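Long-range contacts in lectin (Cicer arietinum, PDB 4HSD), which probably binds carbohydrate and is built as a four-bladed hemopexin-type beta-propeller that holds metal ions in its central channel: residues I6-R11 / D65-T70; I120-R125 / D174-S179; K181-Y186 / R195-P200. All coordinates share one frame; numbering follows the deposited sequence.

How the contacts relate
Contacts 1 and 2 each join the innermost strands of two neighbouring propeller blades around the central channel, whereas contact 3 lies inside one blade, between two of its antiparallel strands. Contacts 1 and 2 have their centres about 5 Å apart, and both reach the same sodium ion: 6-11 and 65-70 supply Asn7 and Asp65, 120-125 and 174-179 supply Asp121 and Asp174. Their far ends are stitched together by probable hydrogen bonds from Arg11 NH1 to Ser179 O and from Arg125 NE to Thr70 O, each 2.7 Å. The centre of contact 3 is about 12 Å from that of contact 2, which it meets through strand 175-178, the neighbour of strand 184-189.

Contact 1: I6-R11 / D65-T70; sequences INAAFR and DCSFDT. With NA (sodium ion), chain C.
Asn7 and Asp65 meet at the sodium ion. Asn7 grips it twice, through its backbone O and, at 2.6 Å, through its side-chain OD1, a reach made possible because CG stands roughly anti to the backbone N (chi1 -150°). Asp65 adds its own O at 2.5 Å from the sodium; the cation reconciles two carbonyl oxygens that would otherwise repel. Next, the small Ala8 lets the strands close in, its CB only 3.3 Å from Cys66 N. Phe10 sets CB against the backbone of Phe68, while Ser67 OG lies at the edge of its ring, 3.5 Å from CD1. At Arg11 a water accepts from the backbone N and also from Asp69 N, bridging strands that share no clear direct hydrogen bond. The Arg11 guanidinium receives Asp69 OD2 at its edge in a long salt bridge (NH2 to OD2 3.7 Å), the two planes 82° apart; its NH1 binds Ser179 O. The strands run nearly parallel, 6° apart, yet belong to different sheets, as expected of innermost strands in a hemopexin propeller: 6-11 pairs with strand 17-22, 66-69 with strand 74-79, and strands 175-178 and 122-125 complete the ring.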
loop_
_atom_site.group_PDB
_atom_site.type_symbol
_atom_site.label_atom_id
_atom_site.label_comp_id
_atom_site.label_asym_id
_atom_site.label_seq_id
_atom_site.Cartn_x
_atom_site.Cartn_y
_atom_site.Cartn_z
ATOM N N ILE A 6 5.515 -2.804 8.760
ATOM C CA ILE A 6 4.427 -2.478 7.853
ATOM C C ILE A 6 4.381 -3.407 6.661
ATOM O O ILE A 6 5.350 -3.677 6.010
ATOM C CB ILE A 6 4.499 -1.058 7.463
ATOM C CG1 ILE A 6 4.671 -0.233 8.706
ATOM C CG2 ILE A 6 3.273 -0.651 6.916
ATOM C CD1 ILE A 6 5.450 1.138 8.938
ATOM N N ASN A 7 3.215 -3.914 6.391
ATOM C CA ASN A 7 3.077 -4.892 5.329
ATOM C C ASN A 7 2.225 -4.393 4.154
ATOM O O ASN A 7 2.451 -4.813 2.999
ATOM C CB ASN A 7 2.422 -6.135 5.914
ATOM C CG ASN A 7 2.839 -7.389 5.215
ATOM O OD1 ASN A 7 3.653 -7.369 4.281
ATOM N ND2 ASN A 7 2.278 -8.514 5.665
ATOM N N ALA A 8 1.316 -3.479 4.451
ATOM C CA ALA A 8 0.393 -3.016 3.432
ATOM C C ALA A 8 -0.239 -1.749 3.926
ATOM O O ALA A 8 -0.504 -1.597 5.136
ATOM C CB ALA A 8 -0.669 -4.047 3.174
ATOM N N ALA A 9 -0.448 -0.830 2.988
ATOM C CA ALA A 9 -1.095 0.427 3.276
ATOM C C ALA A 9 -1.827 0.877 2.025
ATOM O O ALA A 9 -1.504 0.437 0.915
ATOM C CB ALA A 9 -0.064 1.484 3.716
ATOM N N PHE A 10 -2.825 1.733 2.238
ATOM C CA PHE A 10 -3.550 2.388 1.164
ATOM C C PHE A 10 -3.985 3.724 1.753
ATOM O O PHE A 10 -4.286 3.805 2.949
ATOM C CB PHE A 10 -4.735 1.551 0.658
ATOM C CG PHE A 10 -5.862 1.386 1.653
ATOM C CD1 PHE A 10 -6.190 0.131 2.116
ATOM C CD2 PHE A 10 -6.605 2.486 2.107
ATOM C CE1 PHE A 10 -7.215 -0.047 3.002
ATOM C CE2 PHE A 10 -7.642 2.320 3.018
ATOM C CZ PHE A 10 -7.951 1.050 3.468
ATOM N N ARG A 11 -4.000 4.766 0.927
ATOM C CA ARG A 11 -4.373 6.113 1.373
ATOM C C ARG A 11 -5.877 6.208 1.633
ATOM O O ARG A 11 -6.666 5.597 0.932
ATOM C CB ARG A 11 -3.949 7.130 0.305
ATOM C CG ARG A 11 -4.200 8.597 0.650
ATOM C CD ARG A 11 -3.723 9.519 -0.465
ATOM N NE ARG A 11 -4.322 9.133 -1.749
ATOM C CZ ARG A 11 -4.092 9.732 -2.914
ATOM N NH1 ARG A 11 -3.285 10.781 -2.994
ATOM N NH2 ARG A 11 -4.679 9.268 -4.003
ATOM N N ASP A 65 -1.356 -8.346 3.002
ATOM C CA ASP A 65 0.040 -8.091 2.652
ATOM C C ASP A 65 0.295 -6.997 1.576
ATOM O O ASP A 65 1.447 -6.670 1.296
ATOM C CB ASP A 65 0.772 -9.397 2.323
ATOM C CG ASP A 65 0.232 -10.081 1.095
ATOM O OD1 ASP A 65 -0.216 -9.372 0.165
ATOM O OD2 ASP A 65 0.310 -11.338 1.024
ATOM N N CYS A 66 -0.762 -6.467 0.965
ATOM C CA CYS A 66 -0.645 -5.420 -0.044
ATOM C C CYS A 66 -2.027 -4.773 -0.228
ATOM O O CYS A 66 -3.067 -5.476 -0.231
ATOM C CB CYS A 66 -0.172 -6.018 -1.379
ATOM S SG CYS A 66 0.168 -4.813 -2.715
ATOM N N SER A 67 -2.040 -3.447 -0.367
ATOM C CA SER A 67 -3.279 -2.711 -0.654
ATOM C C SER A 67 -3.042 -1.378 -1.366
ATOM O O SER A 67 -1.924 -0.861 -1.365
ATOM C CB SER A 67 -4.134 -2.512 0.614
ATOM O OG SER A 67 -3.402 -1.963 1.695
ATOM N N PHE A 68 -4.080 -0.840 -1.999
ATOM C CA PHE A 68 -3.986 0.484 -2.613
ATOM C C PHE A 68 -5.334 1.206 -2.736
ATOM O O PHE A 68 -6.397 0.579 -2.822
ATOM C CB PHE A 68 -3.207 0.464 -3.959
ATOM C CG PHE A 68 -3.805 -0.426 -5.025
ATOM C CD1 PHE A 68 -4.698 0.090 -5.973
ATOM C CD2 PHE A 68 -3.433 -1.756 -5.119
ATOM C CE1 PHE A 68 -5.200 -0.694 -6.981
ATOM C CE2 PHE A 68 -3.943 -2.555 -6.135
ATOM C CZ PHE A 68 -4.830 -2.017 -7.071
ATOM N N ASP A 69 -5.268 2.534 -2.685
ATOM C CA ASP A 69 -6.448 3.376 -2.836
ATOM C C ASP A 69 -6.826 3.351 -4.305
ATOM O O ASP A 69 -5.944 3.293 -5.166
ATOM C CB ASP A 69 -6.110 4.817 -2.399
ATOM C CG ASP A 69 -7.323 5.753 -2.422
ATOM O OD1 ASP A 69 -8.326 5.473 -1.702
ATOM O OD2 ASP A 69 -7.264 6.786 -3.134
ATOM N N THR A 70 -8.120 3.346 -4.588
ATOM C CA THR A 70 -8.584 3.413 -5.961
ATOM C C THR A 70 -9.187 4.795 -6.026
ATOM O O THR A 70 -8.440 5.763 -6.173
ATOM C CB THR A 70 -9.633 2.315 -6.312
ATOM O OG1 THR A 70 -10.710 2.315 -5.363
ATOM C CG2 THR A 70 -8.977 0.950 -6.367
HETATM NA NA NA C . 3.956 -6.675 1.755
HETATM O O HOH W 1 -3.102 4.556 -1.551
#

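Contact 2: I120-R125 / D174-S179; sequences IDAAFR and DSAFAS. With NA (sodium ion), chain C.
Two backbone carbonyls, those of Asp121 and Asp174, converge on the sodium ion, which they bind at 2.6 Å (Asp121 O) and 2.5 Å (Asp174 O). Neither carboxylate is a ligand: Asp121 OD1 accepts instead from Gly137 N, and stands 6.0 Å from Asp174 OD2. Both negative groups would nevertheless be expected to favour a cation electrostatically. Asn7 and Asp65 complete the site. Each aspartate also opens a classic beta bulge, Asp121 and Ala122 facing Phe135, Asp174 and Ser175 facing Phe188.

No hydrogen bond joins strands 122-125 and 175-178, although they run 2° from parallel. They are the innermost strands of two adjacent blades in a hemopexin-type propeller, each turning its backbone bonds to its own sheet, with strand 131-136 and strand 184-189 as partners.

The remaining contact is apolar. Ala122 CB lies over the backbone of Ser175, 3.3 Å from its CA, and 4.0 Å from Ala176 CB; a methyl is small enough to fit between two strands whose axes lie 5.0 Å apart. Phe124 presses CB toward Ala178 N, but a chi1 of 75°, with CG between the backbone N and the carbonyl carbon, carries the ring off between the blades. There Ala178 CB touches its edge, 4.1 Å from CD2, and Phe198 meets it edge-to-face. Ala178 CB also approaches Arg125 O at 3.3 Å, while the Arg125 guanidinium turns away to Gly129 and Thr70.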
loop_
_atom_site.group_PDB
_atom_site.type_symbol
_atom_site.label_atom_id
_atom_site.label_comp_id
_atom_site.label_asym_id
_atom_site.label_seq_id
_atom_site.Cartn_x
_atom_site.Cartn_y
_atom_site.Cartn_z
ATOM N N ILE A 120 1.724 -9.814 -4.518
ATOM C CA ILE A 120 2.299 -8.488 -4.706
ATOM C C ILE A 120 2.823 -7.985 -3.344
ATOM O O ILE A 120 2.180 -8.177 -2.317
ATOM C CB ILE A 120 1.231 -7.560 -5.351
ATOM C CG1 ILE A 120 0.838 -8.141 -6.739
ATOM C CG2 ILE A 120 1.705 -6.115 -5.460
ATOM C CD1 ILE A 120 -0.331 -7.478 -7.403
ATOM N N ASP A 121 3.999 -7.371 -3.355
ATOM C CA ASP A 121 4.607 -6.844 -2.159
ATOM C C ASP A 121 3.960 -5.602 -1.621
ATOM O O ASP A 121 3.498 -5.590 -0.527
ATOM C CB ASP A 121 6.096 -6.571 -2.409
ATOM C CG ASP A 121 6.964 -7.842 -2.524
ATOM O OD1 ASP A 121 8.086 -7.710 -2.998
ATOM O OD2 ASP A 121 6.554 -8.933 -2.148
ATOM N N ALA A 122 3.910 -4.562 -2.419
ATOM C CA ALA A 122 3.250 -3.309 -2.031
ATOM C C ALA A 122 2.745 -2.559 -3.263
ATOM O O ALA A 122 3.053 -2.930 -4.403
ATOM C CB ALA A 122 4.201 -2.426 -1.209
ATOM N N ALA A 123 1.976 -1.500 -3.021
ATOM C CA ALA A 123 1.353 -0.722 -4.076
ATOM C C ALA A 123 0.856 0.641 -3.593
ATOM O O ALA A 123 0.433 0.771 -2.443
ATOM C CB ALA A 123 0.186 -1.500 -4.654
ATOM N N PHE A 124 0.889 1.648 -4.476
ATOM C CA PHE A 124 0.355 2.994 -4.198
ATOM C C PHE A 124 -0.414 3.647 -5.394
ATOM O O PHE A 124 -0.116 3.400 -6.560
ATOM C CB PHE A 124 1.478 3.932 -3.720
ATOM C CG PHE A 124 2.410 4.391 -4.812
ATOM C CD1 PHE A 124 3.499 3.609 -5.205
ATOM C CD2 PHE A 124 2.208 5.614 -5.447
ATOM C CE1 PHE A 124 4.368 4.057 -6.223
ATOM C CE2 PHE A 124 3.058 6.057 -6.450
ATOM C CZ PHE A 124 4.135 5.296 -6.841
ATOM N N ARG A 125 -1.411 4.470 -5.083
ATOM C CA ARG A 125 -2.228 5.164 -6.091
ATOM C C ARG A 125 -1.498 6.305 -6.785
ATOM O O ARG A 125 -1.020 7.225 -6.108
ATOM C CB ARG A 125 -3.469 5.773 -5.428
ATOM C CG ARG A 125 -4.385 6.505 -6.400
ATOM C CD ARG A 125 -5.044 5.491 -7.316
ATOM N NE ARG A 125 -6.334 5.968 -7.799
ATOM C CZ ARG A 125 -6.509 6.675 -8.913
ATOM N NH1 ARG A 125 -5.482 7.001 -9.678
ATOM N NH2 ARG A 125 -7.712 7.051 -9.251
ATOM N N ASP A 174 8.269 -3.705 1.121
ATOM C CA ASP A 174 7.350 -4.364 1.986
ATOM C C ASP A 174 5.960 -3.746 2.009
ATOM O O ASP A 174 4.983 -4.426 2.151
ATOM C CB ASP A 174 7.957 -4.357 3.395
ATOM C CG ASP A 174 8.979 -5.465 3.639
ATOM O OD1 ASP A 174 9.458 -5.525 4.756
ATOM O OD2 ASP A 174 9.284 -6.277 2.745
ATOM N N SER A 175 5.906 -2.428 1.899
ATOM C CA SER A 175 4.658 -1.669 2.000
ATOM C C SER A 175 4.760 -0.313 1.311
ATOM O O SER A 175 5.843 0.223 1.187
ATOM C CB SER A 175 4.264 -1.485 3.468
ATOM O OG SER A 175 3.322 -0.420 3.642
ATOM N N ALA A 176 3.627 0.236 0.869
ATOM C CA ALA A 176 3.611 1.578 0.286
ATOM C C ALA A 176 2.264 2.258 0.354
ATOM O O ALA A 176 1.246 1.597 0.459
ATOM C CB ALA A 176 4.075 1.548 -1.170
ATOM N N PHE A 177 2.282 3.590 0.332
ATOM C CA PHE A 177 1.067 4.376 0.146
ATOM C C PHE A 177 1.386 5.779 -0.400
ATOM O O PHE A 177 2.494 6.290 -0.211
ATOM C CB PHE A 177 0.140 4.351 1.384
ATOM C CG PHE A 177 0.518 5.279 2.506
ATOM C CD1 PHE A 177 1.518 4.926 3.410
ATOM C CD2 PHE A 177 -0.193 6.465 2.722
ATOM C CE1 PHE A 177 1.835 5.759 4.494
ATOM C CE2 PHE A 177 0.118 7.303 3.815
ATOM C CZ PHE A 177 1.124 6.942 4.700
ATOM N N ALA A 178 0.434 6.348 -1.133
ATOM C CA ALA A 178 0.565 7.679 -1.690
ATOM C C ALA A 178 0.141 8.733 -0.686
ATOM O O ALA A 178 -0.806 8.519 0.071
ATOM C CB ALA A 178 -0.271 7.805 -2.969
ATOM N N SER A 179 0.837 9.869 -0.689
ATOM C CA SER A 179 0.526 10.969 0.201
ATOM C C SER A 179 -0.723 11.680 -0.274
ATOM O O SER A 179 -1.217 11.392 -1.343
ATOM C CB SER A 179 1.701 11.957 0.233
ATOM O OG SER A 179 1.581 12.893 1.297
HETATM NA NA NA C . 3.956 -6.675 1.755
#

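Contact 3: K181-Y186 / R195-P200; sequences KTNEAY and RINFTP
Glu184 and Arg195 form a salt bridge, OE1 to NH2 at 2.7 Å. The carboxylate oxygen comes over one face of the guanidinium rather than to its edge, and the two planes stand 89° apart, so this is not the flat two-pronged pairing that the groups can adopt. Glu184 reaches it with an extended chain beyond CG, whereas Arg195 bends at chi2 and chi3 to cross the carboxylate, along a modelled path that is uncertain.

The backbone supplies the regular bonds. Ala185 and Ile196 are an antiparallel hydrogen-bonded pair: Ile196 N gives to Ala185 O at 3.0 Å and 174°, nearly straight, while the return bond from Ala185 N to Ile196 O is weak at 3.3 Å. Glu184 with Asn197 and Tyr186 with Arg195 are the flanking non-hydrogen-bonded pairs. A CA-H...O contact runs from Glu184 CA to Ile196 O, 3.2 Å. Past the strand end, Phe198 N approaches Asn183 O in a weak bond whose place in the model is doubtful.

Around this frame the side chains divide by face. With Glu184 are Tyr186, Arg195 and Asn197; the Asn197 amide carries ND2 to 3.5 Å from Glu184 CG, and the tyrosine ring meets those of Phe177 and Tyr31. Ala185 and Ile196 occupy the other face, their CB and CG1 4.5 Å apart. Phe198 brings its ring obliquely against the backbone of Asn183 and Glu184, CE1 3.4 Å from Glu184 N and CD1 4.4 Å from Ala185 CB.

Inside one hemopexin repeat, the hairpin 184-189 and 192-197 is thus held here by one straight backbone bond and one weak one. One face is polar at its partly exposed end, where the charged pair lies, and aromatic at Tyr186; Ala185, Ile196 and Phe198 make up a buried, apolar side.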
loop_
_atom_site.group_PDB
_atom_site.type_symbol
_atom_site.label_atom_id
_atom_site.label_comp_id
_atom_site.label_asym_id
_atom_site.label_seq_id
_atom_site.Cartn_x
_atom_site.Cartn_y
_atom_site.Cartn_z
ATOM N N LYS A 181 -0.573 14.823 -0.616
ATOM C CA LYS A 181 0.023 15.937 -1.324
ATOM C C LYS A 181 0.375 15.441 -2.731
ATOM O O LYS A 181 0.579 14.244 -2.953
ATOM C CB LYS A 181 1.270 16.432 -0.585
ATOM C CG LYS A 181 1.101 16.617 0.927
ATOM C CD LYS A 181 0.547 18.006 1.331
ATOM C CE LYS A 181 0.326 18.059 2.866
ATOM N NZ LYS A 181 0.255 19.435 3.438
ATOM N N THR A 182 0.436 16.372 -3.674
ATOM C CA THR A 182 0.688 16.037 -5.071
ATOM C C THR A 182 2.011 15.286 -5.300
ATOM O O THR A 182 3.030 15.556 -4.668
ATOM C CB THR A 182 0.668 17.312 -5.945
ATOM O OG1 THR A 182 -0.525 18.060 -5.676
ATOM C CG2 THR A 182 0.686 16.952 -7.407
ATOM N N ASN A 183 1.977 14.319 -6.203
ATOM C CA ASN A 183 3.175 13.582 -6.581
ATOM C C ASN A 183 4.048 13.069 -5.432
ATOM O O ASN A 183 5.266 13.042 -5.565
ATOM C CB ASN A 183 4.029 14.437 -7.536
ATOM C CG ASN A 183 3.190 15.226 -8.566
ATOM O OD1 ASN A 183 2.136 14.776 -9.014
ATOM N ND2 ASN A 183 3.674 16.408 -8.936
ATOM N N GLU A 184 3.456 12.651 -4.312
ATOM C CA GLU A 184 4.257 12.073 -3.225
ATOM C C GLU A 184 3.710 10.742 -2.713
ATOM O O GLU A 184 2.496 10.531 -2.648
ATOM C CB GLU A 184 4.368 13.020 -2.018
ATOM C CG GLU A 184 4.985 14.364 -2.255
ATOM C CD GLU A 184 4.862 15.245 -1.028
ATOM O OE1 GLU A 184 5.157 14.750 0.051
ATOM O OE2 GLU A 184 4.494 16.428 -1.131
ATOM N N ALA A 185 4.620 9.866 -2.299
ATOM C CA ALA A 185 4.246 8.573 -1.752
ATOM C C ALA A 185 5.272 8.157 -0.681
ATOM O O ALA A 185 6.400 8.631 -0.694
ATOM C CB ALA A 185 4.195 7.525 -2.882
ATOM N N TYR A 186 4.883 7.268 0.228
ATOM C CA TYR A 186 5.811 6.743 1.228
ATOM C C TYR A 186 6.087 5.265 1.001
ATOM O O TYR A 186 5.188 4.523 0.667
ATOM C CB TYR A 186 5.236 6.929 2.626
ATOM C CG TYR A 186 4.967 8.362 2.969
ATOM C CD1 TYR A 186 5.875 9.096 3.733
ATOM C CD2 TYR A 186 3.800 8.997 2.523
ATOM C CE1 TYR A 186 5.626 10.432 4.051
ATOM C CE2 TYR A 186 3.550 10.333 2.824
ATOM C CZ TYR A 186 4.461 11.039 3.590
ATOM O OH TYR A 186 4.208 12.352 3.896
ATOM N N ARG A 195 10.153 9.133 1.625
ATOM C CA ARG A 195 9.115 9.973 1.011
ATOM C C ARG A 195 9.719 10.302 -0.308
ATOM O O ARG A 195 10.765 10.856 -0.384
ATOM C CB ARG A 195 8.820 11.349 1.756
ATOM C CG ARG A 195 7.304 11.720 2.075
ATOM C CD ARG A 195 6.700 13.195 2.130
ATOM N NE ARG A 195 7.596 14.356 2.081
ATOM C CZ ARG A 195 7.236 15.657 2.101
ATOM N NH1 ARG A 195 8.181 16.559 1.996
ATOM N NH2 ARG A 195 5.956 16.098 2.213
ATOM N N ILE A 196 8.993 9.998 -1.354
ATOM C CA ILE A 196 9.398 10.262 -2.698
ATOM C C ILE A 196 8.475 11.301 -3.412
ATOM O O ILE A 196 7.416 11.571 -2.963
ATOM C CB ILE A 196 9.742 8.920 -3.450
ATOM C CG1 ILE A 196 8.566 7.950 -3.615
ATOM C CG2 ILE A 196 10.790 8.219 -2.745
ATOM C CD1 ILE A 196 8.647 7.347 -4.936
ATOM N N ASN A 197 8.952 11.928 -4.475
ATOM C CA ASN A 197 8.106 12.839 -5.259
ATOM C C ASN A 197 8.041 12.320 -6.686
ATOM O O ASN A 197 8.958 12.563 -7.492
ATOM C CB ASN A 197 8.626 14.281 -5.231
ATOM C CG ASN A 197 7.606 15.277 -5.781
ATOM O OD1 ASN A 197 7.598 15.566 -6.979
ATOM N ND2 ASN A 197 6.724 15.786 -4.913
ATOM N N PHE A 198 6.956 11.592 -6.974
ATOM C CA PHE A 198 6.805 10.885 -8.238
ATOM C C PHE A 198 6.001 11.638 -9.295
ATOM O O PHE A 198 4.970 12.229 -8.998
ATOM C CB PHE A 198 6.190 9.468 -8.005
ATOM C CG PHE A 198 4.696 9.476 -7.741
ATOM C CD1 PHE A 198 4.181 9.930 -6.536
ATOM C CD2 PHE A 198 3.803 9.020 -8.718
ATOM C CE1 PHE A 198 2.811 9.943 -6.308
ATOM C CE2 PHE A 198 2.417 9.023 -8.503
ATOM C CZ PHE A 198 1.916 9.476 -7.296
ATOM N N THR A 199 6.496 11.590 -10.534
ATOM C CA THR A 199 5.820 12.156 -11.689
ATOM C C THR A 199 5.505 10.997 -12.612
ATOM O O THR A 199 6.402 10.282 -13.044
ATOM C CB THR A 199 6.712 13.129 -12.482
ATOM O OG1 THR A 199 7.351 14.050 -11.595
ATOM C CG2 THR A 199 5.878 13.909 -13.492
ATOM N N PRO A 200 4.221 10.786 -12.910
ATOM C CA PRO A 200 3.848 9.712 -13.819
ATOM C C PRO A 200 4.501 9.872 -15.197
ATOM O O PRO A 200 4.401 10.933 -15.817
ATOM C CB PRO A 200 2.327 9.843 -13.895
ATOM C CG PRO A 200 1.958 10.440 -12.576
ATOM C CD PRO A 200 3.033 11.465 -12.366
#